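PDB 7DLA: nucleoside permease NupG from Escherichia coli K-12, which carries a broad range of purine and pyrimidine nucleosides across the bacterial inner membrane together with protons, driven by the proton motive force. Local coordinates for residues S45-A50 and I101-Y106; G198-A203 and R342-G347; I262-F267 and C320-F325; L297-D302 and D379-W384. The protein carries 1 engineered substitution. All coordinates share one frame; numbering follows the deposited sequence.

Overall arrangement
Followed from the N terminus, the chain first closes a loop of some fifty residues at interaction 1, where helix 37-64 packs on helix 92-122 in the amino-terminal half of the transporter. The rest belongs to the later part of the chain. Interaction 2 opens in the cytoplasmic linker at 198-203 and closes at the start of helix 342-371; interaction 3 lies within that long loop, pairing helices 253-299 and 305-335. Interaction 4 uses the far end of helix 253-299 and joins it to helix 380-402 on the periplasmic side, so it crosses both interactions 2 and 3. Interactions 1 and 3 sit on opposite sides of the chain's centre, their centres about 24 Å apart.

Interaction 1 (S45-A50 and I101-Y106)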
# COMPACT_ATOMS: atom_id res chain seq x y z
N SER A 45 -2.73 -9.05 -6.23
CA SER A 45 -3.00 -8.27 -7.43
C SER A 45 -4.38 -7.59 -7.39
O SER A 45 -4.59 -6.54 -8.02
CB SER A 45 -2.87 -9.17 -8.64
OG SER A 45 -3.96 -10.08 -8.72
N SER A 46 -5.33 -8.17 -6.66
CA SER A 46 -6.70 -7.67 -6.70
C SER A 46 -6.78 -6.24 -6.16
O SER A 46 -7.59 -5.43 -6.63
CB SER A 46 -7.63 -8.60 -5.92
OG SER A 46 -7.01 -9.09 -4.75
N LEU A 47 -5.96 -5.93 -5.14
CA LEU A 47 -5.81 -4.54 -4.72
C LEU A 47 -5.63 -3.62 -5.92
O LEU A 47 -6.34 -2.62 -6.05
CB LEU A 47 -4.62 -4.42 -3.77
CG LEU A 47 -4.70 -5.26 -2.49
CD1 LEU A 47 -3.63 -6.34 -2.41
CD2 LEU A 47 -4.60 -4.36 -1.29
N GLY A 48 -4.71 -3.97 -6.82
CA GLY A 48 -4.50 -3.18 -8.03
C GLY A 48 -5.72 -3.15 -8.92
O GLY A 48 -6.15 -2.08 -9.36
N ILE A 49 -6.28 -4.32 -9.24
CA ILE A 49 -7.49 -4.32 -10.08
C ILE A 49 -8.53 -3.35 -9.54
O ILE A 49 -9.08 -2.53 -10.28
CB ILE A 49 -8.12 -5.71 -10.28
CG1 ILE A 49 -7.20 -6.75 -10.96
CG2 ILE A 49 -9.46 -5.58 -11.00
CD1 ILE A 49 -6.49 -7.72 -10.07
N ALA A 50 -8.84 -3.45 -8.25
CA ALA A 50 -9.80 -2.54 -7.64
C ALA A 50 -9.33 -1.10 -7.68
O ALA A 50 -10.14 -0.18 -7.81
CB ALA A 50 -10.04 -2.96 -6.19
N ILE A 101 -13.40 -8.60 -3.99
CA ILE A 101 -14.57 -7.86 -3.49
C ILE A 101 -14.15 -6.92 -2.37
O ILE A 101 -14.51 -5.73 -2.37
CB ILE A 101 -15.68 -8.81 -3.02
CG1 ILE A 101 -16.02 -9.85 -4.10
CG2 ILE A 101 -16.94 -8.02 -2.68
CD1 ILE A 101 -17.20 -10.78 -3.75
N ASN A 102 -13.39 -7.44 -1.39
CA ASN A 102 -13.02 -6.62 -0.24
C ASN A 102 -12.29 -5.37 -0.68
O ASN A 102 -12.56 -4.28 -0.17
CB ASN A 102 -12.16 -7.41 0.75
CG ASN A 102 -11.84 -6.64 2.03
OD1 ASN A 102 -12.71 -6.42 2.89
ND2 ASN A 102 -10.57 -6.22 2.17
N SER A 103 -11.38 -5.49 -1.65
CA SER A 103 -10.64 -4.33 -2.14
C SER A 103 -11.53 -3.40 -2.93
O SER A 103 -11.43 -2.18 -2.80
CB SER A 103 -9.45 -4.74 -3.00
OG SER A 103 -8.53 -5.53 -2.29
N PHE A 104 -12.38 -3.95 -3.79
CA PHE A 104 -13.31 -3.11 -4.53
C PHE A 104 -14.09 -2.24 -3.58
O PHE A 104 -14.39 -1.08 -3.90
CB PHE A 104 -14.25 -3.99 -5.35
CG PHE A 104 -13.93 -4.04 -6.81
CD1 PHE A 104 -12.80 -4.72 -7.27
CD2 PHE A 104 -14.74 -3.42 -7.73
CE1 PHE A 104 -12.49 -4.76 -8.62
CE2 PHE A 104 -14.43 -3.46 -9.09
CZ PHE A 104 -13.31 -4.14 -9.53
N ALA A 105 -14.40 -2.75 -2.39
CA ALA A 105 -15.05 -1.95 -1.36
C ALA A 105 -14.07 -1.09 -0.57
O ALA A 105 -14.39 0.04 -0.21
CB ALA A 105 -15.82 -2.86 -0.40
N TYR A 106 -12.87 -1.59 -0.32
CA TYR A 106 -11.97 -0.92 0.61
C TYR A 106 -11.18 0.20 -0.03
O TYR A 106 -10.97 1.24 0.60
CB TYR A 106 -11.01 -1.92 1.23
CG TYR A 106 -10.11 -1.25 2.23
CD1 TYR A 106 -8.91 -0.67 1.85
CD2 TYR A 106 -10.52 -1.09 3.53
CE1 TYR A 106 -8.11 -0.05 2.77
CE2 TYR A 106 -9.74 -0.45 4.45
CZ TYR A 106 -8.54 0.06 4.08
OH TYR A 106 -7.80 0.69 5.04
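Ser103 OG sits against Leu47, 3.8 Å from Leu47 CA, while its hydrogen bond runs back along its own helix to Ile99 O. This is a helix-helix crossing in the amino-terminal bundle of the major facilitator fold: the short segments 45-50 and 101-106 approach to 8.2 Å at a crossing angle of -43°, both within the membrane. The serine suits a tight crossing because it is small and its hydroxyl is satisfied locally; chi1 of -61° holds OG beside the backbone N, on the side that faces the preceding turn. Ser46 behaves alike, bonding Val43 O, and no hydrogen bond joins the two segments.

Contact across the crossing is therefore by shape. Ala50 aims its methyl at the partner helix, where CB lies 3.7 Å from Ser103 CB, and the small residues allow the backbones to come close: Ala50 CA and Phe104 CA are 4.7 Å apart. Phe104 brings its ring alongside the alanine, Phe104 CD1 3.4 Å from Ala50 CB, and its other neighbours include Phe53, whose ring meets it at a steep angle. Leu47 turns its CB from the crossing and packs also on Trp18 of helix 3-19. Ile49 contributes its shorter branch, which lies anti to the backbone N and comes to the edge of the phenyl ring, with Ile49 CG2 3.9 Å from Phe104 CE1.

Interaction 2 (G198-A203 and R342-G347); sequences GLDAFA and RASAQG
Gly198 and Ser344 bring their backbones together, CA to CA 5.2 Å, where the cytoplasmic linker turns beside the first turn of helix 342-371. The turn is a Schellman motif: Gly198 ends helix 193-197 with a positive phi of 74°, a conformation easy for a residue without CB, and the chain then enters the short, weakly bonded helix 200-203. Gly198 CA rests 4.2 Å from Ser344 OG.

The polar link is a single hydrogen bond, given by Ser344 OG to Asp200 OD2 over 2.6 Å. The acceptor is the anti lone pair of OD2, on the side away from the other carboxylate oxygen, which leaves OD1 for a weak bond from Thr194 OG1. Asp200 reaches the serine with CG set beside its backbone N and opposite the carbonyl carbon (chi1 -45°). A carboxylate suits this place because its two oxygens can accept from two directions. Replacing Asp200 by an alanine would probably leave Ser344 OG without its acceptor and the linker turn less firmly held to the helix.

Beside the polar pair the contact is plain packing of a methyl against the helix backbone. Ala201 points its methyl at helix 342-371 and touches Met348 one turn further on; its small size lets the linker lie against the helix, with Ala201 CB 3.4 Å from Ser344 O.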
# COMPACT_ATOMS: atom_id res chain seq x y z
N GLY A 198 -10.51 10.70 -14.98
CA GLY A 198 -9.08 10.88 -15.21
C GLY A 198 -8.69 10.32 -16.55
O GLY A 198 -7.68 9.62 -16.66
N LEU A 199 -9.51 10.58 -17.58
CA LEU A 199 -9.28 10.06 -18.92
C LEU A 199 -8.54 11.03 -19.82
O LEU A 199 -8.07 10.62 -20.89
CB LEU A 199 -10.59 9.69 -19.60
CG LEU A 199 -11.24 8.40 -19.11
CD1 LEU A 199 -12.18 7.91 -20.19
CD2 LEU A 199 -10.23 7.33 -18.66
N ASP A 200 -8.46 12.29 -19.43
CA ASP A 200 -7.64 13.24 -20.16
C ASP A 200 -6.24 12.69 -20.36
O ASP A 200 -5.72 12.70 -21.48
CB ASP A 200 -7.57 14.54 -19.39
CG ASP A 200 -8.90 14.97 -18.90
OD1 ASP A 200 -9.79 15.17 -19.75
OD2 ASP A 200 -9.05 15.08 -17.66
N ALA A 201 -5.63 12.17 -19.30
CA ALA A 201 -4.19 12.01 -19.29
C ALA A 201 -3.74 10.96 -20.28
O ALA A 201 -2.54 10.86 -20.57
CB ALA A 201 -3.70 11.71 -17.88
N PHE A 202 -4.68 10.17 -20.83
CA PHE A 202 -4.32 9.32 -21.95
C PHE A 202 -3.84 10.14 -23.14
O PHE A 202 -2.83 9.78 -23.76
CB PHE A 202 -5.48 8.41 -22.34
CG PHE A 202 -5.72 7.31 -21.37
CD1 PHE A 202 -4.68 6.51 -20.96
CD2 PHE A 202 -6.97 7.10 -20.84
CE1 PHE A 202 -4.88 5.48 -20.06
CE2 PHE A 202 -7.18 6.08 -19.94
CZ PHE A 202 -6.14 5.26 -19.54
N ALA A 203 -4.54 11.23 -23.48
CA ALA A 203 -4.01 12.16 -24.49
C ALA A 203 -2.61 12.59 -24.13
O ALA A 203 -1.72 12.59 -24.98
CB ALA A 203 -4.92 13.38 -24.67
N ARG A 342 -2.96 19.38 -15.10
CA ARG A 342 -1.98 18.95 -14.11
C ARG A 342 -2.56 17.89 -13.16
O ARG A 342 -1.88 16.91 -12.83
CB ARG A 342 -1.47 20.19 -13.35
CG ARG A 342 -0.87 19.96 -11.94
CD ARG A 342 -0.79 21.25 -11.10
NE ARG A 342 0.35 22.13 -11.37
CZ ARG A 342 1.31 22.39 -10.48
NH1 ARG A 342 1.25 21.83 -9.27
NH2 ARG A 342 2.31 23.21 -10.78
N ALA A 343 -3.82 18.02 -12.76
CA ALA A 343 -4.37 17.08 -11.79
C ALA A 343 -4.62 15.72 -12.42
O ALA A 343 -4.37 14.68 -11.79
CB ALA A 343 -5.64 17.65 -11.18
N SER A 344 -5.19 15.69 -13.63
CA SER A 344 -5.32 14.44 -14.37
C SER A 344 -3.97 13.74 -14.49
O SER A 344 -3.90 12.50 -14.55
CB SER A 344 -5.90 14.69 -15.77
OG SER A 344 -7.31 14.65 -15.79
N ALA A 345 -2.89 14.53 -14.55
CA ALA A 345 -1.56 13.95 -14.53
C ALA A 345 -1.36 13.04 -13.32
O ALA A 345 -1.09 11.85 -13.48
CB ALA A 345 -0.51 15.05 -14.55
N GLN A 346 -1.51 13.57 -12.09
CA GLN A 346 -1.32 12.74 -10.90
C GLN A 346 -2.40 11.67 -10.78
O GLN A 346 -2.17 10.62 -10.19
CB GLN A 346 -1.29 13.59 -9.64
CG GLN A 346 -0.10 14.47 -9.52
CD GLN A 346 -0.37 15.64 -8.63
OE1 GLN A 346 -1.38 15.67 -7.92
NE2 GLN A 346 0.50 16.65 -8.68
N GLY A 347 -3.59 11.93 -11.32
CA GLY A 347 -4.55 10.86 -11.46
C GLY A 347 -3.94 9.67 -12.17
O GLY A 347 -3.80 8.59 -11.60

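Interaction 3 (I262-F267 and C320-F325); sequences ISETLF and CAFAFF. Engineered in segment 320-325: Ala323 (natural residue Asp).
Phe267 and Cys320 carry the CH-pi part of this contact, a helix-helix packing within the carboxy-terminal bundle of the major facilitator fold. Cys320 CB lies over one face of the phenyl ring, 3.8 Å from its centroid and 21° off the normal, while the backbone N of the cysteine also lies over that face. With SG anti to the backbone N, the sulfur stands farther from the Phe267 ring, in an oblique sulfur-aromatic contact, and also lies over a face of the Phe324 ring. Cysteine is slim enough to slide beneath one ring and polarisable enough to sit well against both.

Aromatic packing follows. The rings of Phe267 and Phe324 are inclined at 66° with centroids 5.6 Å apart, and Phe324 CZ comes to the edge of the Phe267 ring. An alanine in place of Phe267 would probably open a gap beside Cys320 CB and take away one of the supports of the Phe324 ring.

The carboxylate of Glu264 meets an aromatic without a hydrogen bond: its extended chain brings OE2 to 3.7 Å from Phe322 CD1, the carboxylate tilted from the ring plane. Next to it, Ala323, an engineered replacement of the natural aspartate, offers only a methyl, with its CB 4.3 Å from Glu264 O.

The short segments 262-267 and 320-325 cross at -39°, axes 8.4 Å apart at closest. Around them in the same bundle, Phe324 continues onto Ile271 and Phe274, and Phe325 packs on helix 208-222; Ile262 and Thr265 touch helix 138-152 of the amino-terminal half, so helix 253-299 also borders the other bundle.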
# COMPACT_ATOMS: atom_id res chain seq x y z
N ILE A 262 7.29 2.37 10.30
CA ILE A 262 7.91 3.38 11.14
C ILE A 262 8.77 4.32 10.28
O ILE A 262 8.59 5.55 10.27
CB ILE A 262 8.75 2.70 12.23
CG1 ILE A 262 7.88 1.83 13.11
CG2 ILE A 262 9.31 3.71 13.20
CD1 ILE A 262 8.64 1.22 14.26
N SER A 263 9.71 3.74 9.53
CA SER A 263 10.67 4.55 8.78
C SER A 263 10.00 5.28 7.62
O SER A 263 10.42 6.38 7.26
CB SER A 263 11.82 3.69 8.27
OG SER A 263 12.85 4.53 7.85
N GLU A 264 8.96 4.69 7.04
CA GLU A 264 8.20 5.37 6.00
C GLU A 264 7.56 6.64 6.54
O GLU A 264 7.57 7.68 5.87
CB GLU A 264 7.11 4.46 5.45
CG GLU A 264 6.04 5.23 4.72
CD GLU A 264 4.97 4.33 4.17
OE1 GLU A 264 5.02 3.10 4.46
OE2 GLU A 264 4.13 4.84 3.40
N THR A 265 6.97 6.58 7.73
CA THR A 265 6.38 7.79 8.32
C THR A 265 7.45 8.85 8.54
O THR A 265 7.30 10.01 8.10
CB THR A 265 5.65 7.46 9.63
OG1 THR A 265 4.57 6.53 9.40
CG2 THR A 265 5.09 8.72 10.27
N LEU A 266 8.55 8.48 9.20
CA LEU A 266 9.58 9.48 9.48
C LEU A 266 10.18 10.06 8.19
O LEU A 266 10.47 11.26 8.09
CB LEU A 266 10.68 8.89 10.34
CG LEU A 266 10.22 8.29 11.64
CD1 LEU A 266 11.43 7.67 12.30
CD2 LEU A 266 9.65 9.37 12.49
N PHE A 267 10.36 9.22 7.18
CA PHE A 267 10.97 9.69 5.96
C PHE A 267 10.01 10.56 5.17
O PHE A 267 10.44 11.53 4.52
CB PHE A 267 11.47 8.49 5.16
CG PHE A 267 12.93 8.19 5.36
CD1 PHE A 267 13.90 8.92 4.70
CD2 PHE A 267 13.33 7.20 6.21
CE1 PHE A 267 15.25 8.64 4.89
CE2 PHE A 267 14.67 6.92 6.41
CZ PHE A 267 15.63 7.63 5.75
N CYS A 320 12.50 5.58 3.08
CA CYS A 320 12.92 6.40 1.95
C CYS A 320 12.50 5.76 0.63
O CYS A 320 11.76 6.36 -0.15
CB CYS A 320 14.42 6.61 2.03
SG CYS A 320 15.16 6.92 0.48
N ALA A 321 12.92 4.51 0.39
CA ALA A 321 12.60 3.84 -0.87
C ALA A 321 11.13 3.98 -1.27
O ALA A 321 10.82 4.27 -2.43
CB ALA A 321 12.98 2.36 -0.79
N PHE A 322 10.21 3.80 -0.33
CA PHE A 322 8.77 3.78 -0.62
C PHE A 322 8.16 5.18 -0.67
O PHE A 322 7.30 5.45 -1.52
CB PHE A 322 8.03 2.88 0.40
CG PHE A 322 6.56 2.65 0.09
CD1 PHE A 322 5.61 3.66 0.25
CD2 PHE A 322 6.14 1.46 -0.47
CE1 PHE A 322 4.26 3.46 -0.07
CE2 PHE A 322 4.79 1.26 -0.80
CZ PHE A 322 3.86 2.26 -0.60
N ALA A 323 8.58 6.09 0.21
CA ALA A 323 7.95 7.40 0.23
C ALA A 323 8.49 8.30 -0.89
O ALA A 323 7.71 8.99 -1.58
CB ALA A 323 8.18 8.05 1.59
N PHE A 324 9.81 8.28 -1.09
CA PHE A 324 10.45 9.29 -1.92
C PHE A 324 9.93 9.23 -3.34
O PHE A 324 9.56 10.26 -3.92
CB PHE A 324 11.97 9.14 -1.88
CG PHE A 324 12.59 9.65 -0.63
CD1 PHE A 324 11.88 9.66 0.56
CD2 PHE A 324 13.85 10.23 -0.65
CE1 PHE A 324 12.42 10.18 1.73
CE2 PHE A 324 14.40 10.75 0.52
CZ PHE A 324 13.68 10.72 1.71
N PHE A 325 9.88 8.04 -3.94
CA PHE A 325 9.50 8.00 -5.34
C PHE A 325 8.10 8.55 -5.54
O PHE A 325 7.84 9.28 -6.48
CB PHE A 325 9.58 6.60 -5.94
CG PHE A 325 9.37 6.58 -7.45
CD1 PHE A 325 10.39 6.99 -8.31
CD2 PHE A 325 8.14 6.26 -8.00
CE1 PHE A 325 10.19 7.01 -9.69
CE2 PHE A 325 7.94 6.28 -9.38
CZ PHE A 325 8.97 6.65 -10.22

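Interaction 4 (L297-D302 and D379-W384)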
# COMPACT_ATOMS: atom_id res chain seq x y z
N LEU A 297 19.87 -6.14 1.05
CA LEU A 297 20.00 -6.45 2.48
C LEU A 297 19.09 -7.61 2.91
O LEU A 297 19.43 -8.37 3.83
CB LEU A 297 19.73 -5.17 3.28
CG LEU A 297 20.86 -4.14 3.29
CD1 LEU A 297 20.42 -2.93 4.02
CD2 LEU A 297 22.10 -4.67 3.96
N PHE A 298 17.92 -7.74 2.28
CA PHE A 298 17.06 -8.91 2.45
C PHE A 298 17.75 -10.19 1.97
O PHE A 298 17.60 -11.25 2.59
CB PHE A 298 15.76 -8.70 1.68
CG PHE A 298 14.61 -8.30 2.53
CD1 PHE A 298 14.76 -7.36 3.53
CD2 PHE A 298 13.33 -8.75 2.22
CE1 PHE A 298 13.68 -6.98 4.28
CE2 PHE A 298 12.24 -8.35 2.95
CZ PHE A 298 12.41 -7.47 3.98
N ALA A 299 18.48 -10.10 0.85
CA ALA A 299 19.18 -11.24 0.28
C ALA A 299 20.24 -11.82 1.21
O ALA A 299 20.47 -13.03 1.20
CB ALA A 299 19.81 -10.85 -1.05
N TYR A 300 20.89 -11.00 2.02
CA TYR A 300 21.86 -11.51 2.98
C TYR A 300 21.37 -11.46 4.41
O TYR A 300 22.15 -11.73 5.33
CB TYR A 300 23.17 -10.75 2.83
CG TYR A 300 23.73 -10.96 1.46
CD1 TYR A 300 23.21 -10.29 0.37
CD2 TYR A 300 24.75 -11.86 1.26
CE1 TYR A 300 23.73 -10.50 -0.90
CE2 TYR A 300 25.27 -12.09 0.01
CZ TYR A 300 24.76 -11.41 -1.07
OH TYR A 300 25.29 -11.64 -2.31
N GLY A 301 20.09 -11.13 4.59
CA GLY A 301 19.48 -11.04 5.93
C GLY A 301 19.46 -12.39 6.63
O GLY A 301 19.19 -13.39 5.96
N ASP A 302 19.71 -12.40 7.95
CA ASP A 302 19.74 -13.66 8.73
C ASP A 302 19.22 -13.41 10.15
O ASP A 302 19.37 -12.28 10.64
CB ASP A 302 21.18 -14.15 8.89
CG ASP A 302 21.48 -15.41 8.12
OD1 ASP A 302 20.53 -16.00 7.57
OD2 ASP A 302 22.66 -15.79 8.06
N ASP A 379 13.95 -20.45 -2.23
CA ASP A 379 15.32 -19.94 -2.17
C ASP A 379 15.25 -18.42 -2.13
O ASP A 379 15.33 -17.74 -3.15
CB ASP A 379 16.15 -20.40 -3.36
CG ASP A 379 17.60 -19.91 -3.29
OD1 ASP A 379 18.01 -19.31 -2.27
OD2 ASP A 379 18.36 -20.16 -4.24
N TRP A 380 15.10 -17.87 -0.92
CA TRP A 380 14.85 -16.44 -0.80
C TRP A 380 16.04 -15.61 -1.26
O TRP A 380 15.85 -14.57 -1.88
CB TRP A 380 14.42 -16.08 0.63
CG TRP A 380 13.00 -16.45 0.94
CD1 TRP A 380 12.56 -17.43 1.79
CD2 TRP A 380 11.84 -15.87 0.37
NE1 TRP A 380 11.18 -17.48 1.79
CE2 TRP A 380 10.72 -16.52 0.93
CE3 TRP A 380 11.63 -14.85 -0.56
CZ2 TRP A 380 9.41 -16.19 0.58
CZ3 TRP A 380 10.34 -14.51 -0.91
CH2 TRP A 380 9.24 -15.18 -0.33
N GLN A 381 17.28 -16.05 -0.97
CA GLN A 381 18.44 -15.27 -1.37
C GLN A 381 18.38 -14.93 -2.86
O GLN A 381 18.40 -13.75 -3.24
CB GLN A 381 19.73 -16.02 -1.03
CG GLN A 381 20.87 -15.06 -0.76
CD GLN A 381 22.20 -15.70 -0.42
OE1 GLN A 381 22.77 -16.42 -1.23
NE2 GLN A 381 22.73 -15.39 0.77
N THR A 382 18.21 -15.95 -3.72
CA THR A 382 18.07 -15.74 -5.16
C THR A 382 16.86 -14.88 -5.52
O THR A 382 16.95 -14.03 -6.41
CB THR A 382 18.01 -17.09 -5.86
OG1 THR A 382 19.23 -17.77 -5.63
CG2 THR A 382 17.77 -16.92 -7.37
N VAL A 383 15.72 -15.11 -4.88
CA VAL A 383 14.55 -14.26 -5.12
C VAL A 383 14.92 -12.79 -4.94
O VAL A 383 14.73 -11.95 -5.85
CB VAL A 383 13.39 -14.69 -4.20
CG1 VAL A 383 12.16 -13.86 -4.43
CG2 VAL A 383 13.06 -16.16 -4.40
N TRP A 384 15.52 -12.46 -3.78
CA TRP A 384 15.86 -11.07 -3.47
C TRP A 384 16.95 -10.53 -4.38
O TRP A 384 16.99 -9.33 -4.65
CB TRP A 384 16.27 -10.90 -2.00
CG TRP A 384 15.18 -11.23 -1.03
CD1 TRP A 384 15.27 -12.06 0.06
CD2 TRP A 384 13.82 -10.79 -1.08
NE1 TRP A 384 14.06 -12.14 0.69
CE2 TRP A 384 13.15 -11.38 0.01
CE3 TRP A 384 13.10 -9.95 -1.94
CZ2 TRP A 384 11.80 -11.15 0.27
CZ3 TRP A 384 11.77 -9.72 -1.69
CH2 TRP A 384 11.13 -10.32 -0.59
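The indole of Trp384 is covered on both faces: Phe298 CD2 stands 3.4 Å above one, and Trp380 CE3 lies over the other. The phenyl ring presents its edge in a T-shaped stack, its plane 79° from the indole and its centroid 5.0 Å from that of the six-membered ring. Nearer the backbone, Phe298 CB makes a CH-pi contact 3.7 Å from the centroid of the five-membered ring, only 10° off the normal, so the one phenylalanine covers both halves of the indole. Phe234 of helix 226-236 meets all three of these rings, edge-to-face with each tryptophan. Here, at the periplasmic end of the carboxy-terminal bundle of this major facilitator fold, helix 253-299 ends as helix 380-402 begins.

The small Ala299 lets the two ends close in. Ala299 CB touches Trp384 CB at 3.7 Å, and Ala299 CA lies 4.4 Å from Gln381 CA. Gln381, with CG anti to its backbone N and the chain extended beyond, stretches along the surface until NE2 reaches Ala299 O at 3.3 Å; the bond is bent, 136° at the hydrogen, and the position of that oxygen is doubtful. The amide also approaches the ring of Tyr300.

At the start of helix 380-402, Asp379 occupies the N-cap and accepts a bond from Thr382 OG1 to its OD2 (2.9 Å), from above the carboxylate plane. The chemistry thus divides by depth: the buried side is held by aromatic packing, while at the surface the Asp379-Thr382 pair caps the helix start, with Gln381 only a possible second polar link.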